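Local coordinates for DegT/DnrJ/EryC1/StrS aminotransferase (Brucella abortus 2308, PDB 4QGR), which binds pyridoxal 5'-phosphate and probably acts as a transaminase, at residues I61-A64 with D68-Q71; M72-R77 with A96-L101. All coordinates share one frame; numbering follows the deposited sequence.

Interaction 1: I61-A64 with D68-Q71; sequences IACA and DALQ
Cys63 and Ala69 meet because the cysteine side chain takes a chi1 of 55°, which sets SG between its own backbone N and carbonyl carbon. The thiol then projects from the end of the strand onto the first turn of the helix. SG lies 3.8 Å from CB of Ala69 and 4.0 Å from CA of the same residue. The sulfur thus rests against the flank of the helix backbone, an apolar contact.

Asp68 makes the second touch. Its CG stands beside the backbone N, and a chi2 of 8° puts OD1 on the CA side and turns OD2 away from it. OD2 is the oxygen that faces Ala64, just past the strand. OD2 comes to 3.5 Å from CB of Ala64, which is a van der Waals contact. The polar partner of OD2 is Ser243, through its OG. The same OG accepts a hydrogen bond from the backbone N of Ala64. Ser243 therefore links both sides of the contact.

The buried area is small, 133 Å² in all. The arrangement is a tight strand-turn-helix connection. The turn contains Gly66 and Thr67, both of which bind pyridoxal 5'-phosphate. Leu70, also in the first turn of the helix, touches the cofactor. Asn65 OD1 is hydrogen-bonded to the backbone N of Asp68, the first residue of the helix.

Strand 59-63 is an edge strand of the large mixed sheet within this chain. It pairs antiparallel with strand 208-212, whose Met210 also touches Ala69. Helix 215-224 packs on Ile61, and helix 94-101 lies against Leu70 and Gln71.

Interaction 2: M72-R77 with A96-L101; sequences MPLMTR and AEVVAL
Leu74 reaches across to Val98 and Val99 with one methyl group, and the contact between the segments is entirely apolar. CD1 of Leu74 is 3.8 Å from CG2 of Val98 and 4.1 Å from CG2 of Val99. The tip of the leucine therefore meets one methyl from each of two consecutive valines. Its chi2 of 173° extends the chain and carries CD1 outward to them. The leucine and Val98 side chains run roughly at right angles, while the approach to Val99 is oblique. The nearest CA atoms, those of Leu74 and Val99, are 7.7 Å apart, and the side chains bridge that gap. All three side chains are buried. Ile168 of strand 166-170 also packs on Leu74, and Thr67, which binds the cofactor, packs on Val98.

The layout is that of the large domain of fold type I pyridoxal phosphate enzymes, in which helices pack on a central, mainly parallel sheet. Helices 68-76 and 94-101 flank strand 83-88 in sequence.

Hydrogen bonds lie within the segments. In helix 68-76 the O of Pro73 takes two donors. OG1 of Thr76 gives it a bond of 2.8 Å, tilted 30° from the carbonyl plane. The backbone N of Arg77 gives it one of 3.2 Å, from the same face of that plane. Both bonds fall at the last turn of the helix. The helix is kinked at Pro73, whose N makes no bond to the preceding turn.

Contacts with the second subunit come from the same helices. The carboxylate of Glu97 is hydrogen-bonded through OE1 to ND1 of His227 of that subunit, and through OE2 to the backbone N of its Gly240. Met75 packs on Leu101 of the other subunit, and Leu101 on its Met75.

How the interactions relate
From the N terminus, the chain leaves strand 59-63, turns through residues 64-67 and enters helix 68-76. Interaction 1 closes that short loop. The helix then runs on into residues 72-77. Strand 83-88 follows, and helix 94-101 returns to helix 68-76, where interaction 2 closes an 18-residue connection that holds this strand. The two contacts stand in series and neither nest nor cross. Helix 68-76 belongs to both, and their centres are 11 Å apart. They also touch directly: CB of Cys63 meets CE of Met72, and CB of Leu70 meets CG2 of Val98. Together they tie an edge strand, the cofactor-binding turn and two helices near the subunit interface.

Interaction 1: I61-A64 with D68-Q71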
loop_
_atom_site.group_PDB
_atom_site.type_symbol
_atom_site.label_atom_id
_atom_site.label_comp_id
_atom_site.label_asym_id
_atom_site.label_seq_id
_atom_site.Cartn_x
_atom_site.Cartn_y
_atom_site.Cartn_z
ATOM N N ILE A 61 -14.361 -5.460 0.754
ATOM C CA ILE A 61 -13.297 -5.068 1.680
ATOM C C ILE A 61 -12.347 -4.149 0.902
ATOM O O ILE A 61 -11.456 -4.610 0.166
ATOM C CB ILE A 61 -12.546 -6.288 2.218
ATOM C CG1 ILE A 61 -13.493 -7.304 2.870
ATOM C CG2 ILE A 61 -11.481 -5.831 3.215
ATOM C CD1 ILE A 61 -13.921 -8.395 1.914
ATOM N N ALA A 62 -12.520 -2.850 1.093
ATOM C CA ALA A 62 -11.670 -1.870 0.384
ATOM C C ALA A 62 -10.244 -1.965 0.911
ATOM O O ALA A 62 -10.044 -2.298 2.065
ATOM C CB ALA A 62 -12.240 -0.455 0.532
ATOM N N CYS A 63 -9.249 -1.709 0.050
ATOM C CA CYS A 63 -7.842 -1.742 0.475
ATOM C C CYS A 63 -7.022 -0.778 -0.372
ATOM O O CYS A 63 -7.591 0.029 -1.138
ATOM C CB CYS A 63 -7.306 -3.179 0.392
ATOM S SG CYS A 63 -7.484 -4.012 -1.209
ATOM N N ALA A 64 -5.700 -0.873 -0.295
ATOM C CA ALA A 64 -4.868 0.181 -0.812
ATOM C C ALA A 64 -4.570 0.139 -2.292
ATOM O O ALA A 64 -4.270 1.190 -2.872
ATOM C CB ALA A 64 -3.545 0.235 -0.061
ATOM N N ASP A 68 -2.022 -5.567 -3.410
ATOM C CA ASP A 68 -2.422 -5.944 -2.054
ATOM C C ASP A 68 -3.654 -6.850 -2.043
ATOM O O ASP A 68 -3.764 -7.789 -1.205
ATOM C CB ASP A 68 -2.754 -4.709 -1.183
ATOM C CG ASP A 68 -1.564 -3.778 -0.880
ATOM O OD1 ASP A 68 -0.407 -3.899 -1.418
ATOM O OD2 ASP A 68 -1.822 -2.806 -0.138
ATOM N N ALA A 69 -4.621 -6.540 -2.900
ATOM C CA ALA A 69 -5.878 -7.240 -2.987
ATOM C C ALA A 69 -5.759 -8.689 -3.367
ATOM O O ALA A 69 -6.595 -9.486 -2.953
ATOM C CB ALA A 69 -6.835 -6.536 -3.928
ATOM N N LEU A 70 -4.708 -9.021 -4.095
ATOM C CA LEU A 70 -4.377 -10.416 -4.442
ATOM C C LEU A 70 -3.523 -11.089 -3.369
ATOM O O LEU A 70 -3.679 -12.292 -3.120
ATOM C CB LEU A 70 -3.612 -10.441 -5.771
ATOM C CG LEU A 70 -4.365 -9.909 -7.003
ATOM C CD1 LEU A 70 -3.424 -9.637 -8.152
ATOM C CD2 LEU A 70 -5.377 -10.965 -7.431
ATOM N N GLN A 71 -2.623 -10.323 -2.746
ATOM C CA GLN A 71 -1.759 -10.846 -1.706
ATOM C C GLN A 71 -2.558 -11.265 -0.470
ATOM O O GLN A 71 -2.316 -12.323 0.105
ATOM C CB GLN A 71 -0.733 -9.795 -1.295
ATOM C CG GLN A 71 0.223 -10.194 -0.165
ATOM C CD GLN A 71 1.203 -9.057 0.154
ATOM O OE1 GLN A 71 1.266 -8.066 -0.581
ATOM N NE2 GLN A 71 1.863 -9.128 1.295
#

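Interaction 2: M72-R77 with A96-L101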
loop_
_atom_site.group_PDB
_atom_site.type_symbol
_atom_site.label_atom_id
_atom_site.label_comp_id
_atom_site.label_asym_id
_atom_site.label_seq_id
_atom_site.Cartn_x
_atom_site.Cartn_y
_atom_site.Cartn_z
ATOM N N MET A 72 -3.456 -10.412 -0.007
ATOM C CA MET A 72 -4.094 -10.705 1.272
ATOM C C MET A 72 -4.861 -12.029 1.333
ATOM O O MET A 72 -4.776 -12.759 2.343
ATOM C CB MET A 72 -4.923 -9.518 1.751
ATOM C CG MET A 72 -4.037 -8.332 2.132
ATOM S SD MET A 72 -5.009 -7.020 2.914
ATOM C CE MET A 72 -5.638 -6.072 1.532
ATOM N N PRO A 73 -5.618 -12.374 0.275
ATOM C CA PRO A 73 -6.290 -13.663 0.324
ATOM C C PRO A 73 -5.310 -14.852 0.410
ATOM O O PRO A 73 -5.651 -15.859 1.048
ATOM C CB PRO A 73 -7.071 -13.698 -0.973
ATOM C CG PRO A 73 -7.378 -12.264 -1.251
ATOM C CD PRO A 73 -6.173 -11.509 -0.773
ATOM N N LEU A 74 -4.141 -14.745 -0.244
ATOM C CA LEU A 74 -3.136 -15.809 -0.115
ATOM C C LEU A 74 -2.665 -15.914 1.327
ATOM O O LEU A 74 -2.475 -17.031 1.857
ATOM C CB LEU A 74 -1.931 -15.534 -1.034
ATOM C CG LEU A 74 -2.225 -15.551 -2.533
ATOM C CD1 LEU A 74 -1.001 -15.101 -3.335
ATOM C CD2 LEU A 74 -2.599 -16.929 -3.001
ATOM N N MET A 75 -2.486 -14.763 1.989
ATOM C CA MET A 75 -2.069 -14.757 3.376
ATOM C C MET A 75 -3.103 -15.395 4.300
ATOM O O MET A 75 -2.754 -16.189 5.204
ATOM C CB MET A 75 -1.730 -13.353 3.873
ATOM C CG MET A 75 -0.565 -12.695 3.164
ATOM S SD MET A 75 -0.366 -10.984 3.605
ATOM C CE MET A 75 0.082 -11.059 5.323
ATOM N N THR A 76 -4.362 -15.079 4.088
ATOM C CA THR A 76 -5.419 -15.641 4.949
ATOM C C THR A 76 -5.498 -17.149 4.821
ATOM O O THR A 76 -5.868 -17.813 5.785
ATOM C CB THR A 76 -6.825 -15.085 4.672
ATOM O OG1 THR A 76 -7.255 -15.479 3.367
ATOM C CG2 THR A 76 -6.836 -13.617 4.784
ATOM N N ARG A 77 -5.186 -17.684 3.635
ATOM C CA ARG A 77 -5.212 -19.129 3.407
ATOM C C ARG A 77 -3.941 -19.814 3.822
ATOM O O ARG A 77 -3.835 -21.027 3.641
ATOM C CB ARG A 77 -5.484 -19.439 1.922
ATOM C CG ARG A 77 -6.934 -19.210 1.559
ATOM C CD ARG A 77 -7.834 -20.351 2.027
ATOM N NE ARG A 77 -7.709 -21.568 1.201
ATOM C CZ ARG A 77 -8.746 -22.362 0.882
ATOM N NH1 ARG A 77 -9.967 -22.064 1.296
ATOM N NH2 ARG A 77 -8.575 -23.462 0.157
ATOM N N ALA A 96 1.417 -12.777 -10.614
ATOM C CA ALA A 96 2.464 -13.707 -10.210
ATOM C C ALA A 96 3.305 -13.223 -9.046
ATOM O O ALA A 96 3.716 -14.012 -8.219
ATOM C CB ALA A 96 3.381 -14.036 -11.365
ATOM N N GLU A 97 3.571 -11.924 -8.994
ATOM C CA GLU A 97 4.477 -11.384 -8.028
ATOM C C GLU A 97 4.046 -11.642 -6.594
ATOM O O GLU A 97 4.897 -11.972 -5.754
ATOM C CB GLU A 97 4.616 -9.891 -8.262
ATOM C CG GLU A 97 5.510 -9.171 -7.263
ATOM C CD GLU A 97 5.456 -7.665 -7.525
ATOM O OE1 GLU A 97 4.367 -7.083 -7.375
ATOM O OE2 GLU A 97 6.504 -7.102 -7.974
ATOM N N VAL A 98 2.745 -11.515 -6.318
ATOM C CA VAL A 98 2.247 -11.702 -4.953
ATOM C C VAL A 98 2.474 -13.134 -4.452
ATOM O O VAL A 98 2.719 -13.346 -3.253
ATOM C CB VAL A 98 0.776 -11.298 -4.752
ATOM C CG1 VAL A 98 0.591 -9.819 -5.056
ATOM C CG2 VAL A 98 -0.183 -12.175 -5.561
ATOM N N VAL A 99 2.470 -14.081 -5.384
ATOM C CA VAL A 99 2.697 -15.481 -5.071
ATOM C C VAL A 99 4.134 -15.684 -4.555
ATOM O O VAL A 99 4.339 -16.262 -3.494
ATOM C CB VAL A 99 2.385 -16.368 -6.296
ATOM C CG1 VAL A 99 2.745 -17.831 -6.028
ATOM C CG2 VAL A 99 0.958 -16.240 -6.734
ATOM N N ALA A 100 5.127 -15.151 -5.285
ATOM C CA ALA A 100 6.514 -15.105 -4.825
ATOM C C ALA A 100 6.736 -14.345 -3.535
ATOM O O ALA A 100 7.513 -14.771 -2.653
ATOM C CB ALA A 100 7.393 -14.548 -5.937
ATOM N N LEU A 101 6.091 -13.201 -3.419
ATOM C CA LEU A 101 6.197 -12.378 -2.228
ATOM C C LEU A 101 5.847 -13.150 -0.975
ATOM O O LEU A 101 6.605 -13.083 0.006
ATOM C CB LEU A 101 5.328 -11.141 -2.359
ATOM C CG LEU A 101 5.575 -10.109 -1.269
ATOM C CD1 LEU A 101 6.859 -9.365 -1.563
ATOM C CD2 LEU A 101 4.425 -9.112 -1.216
#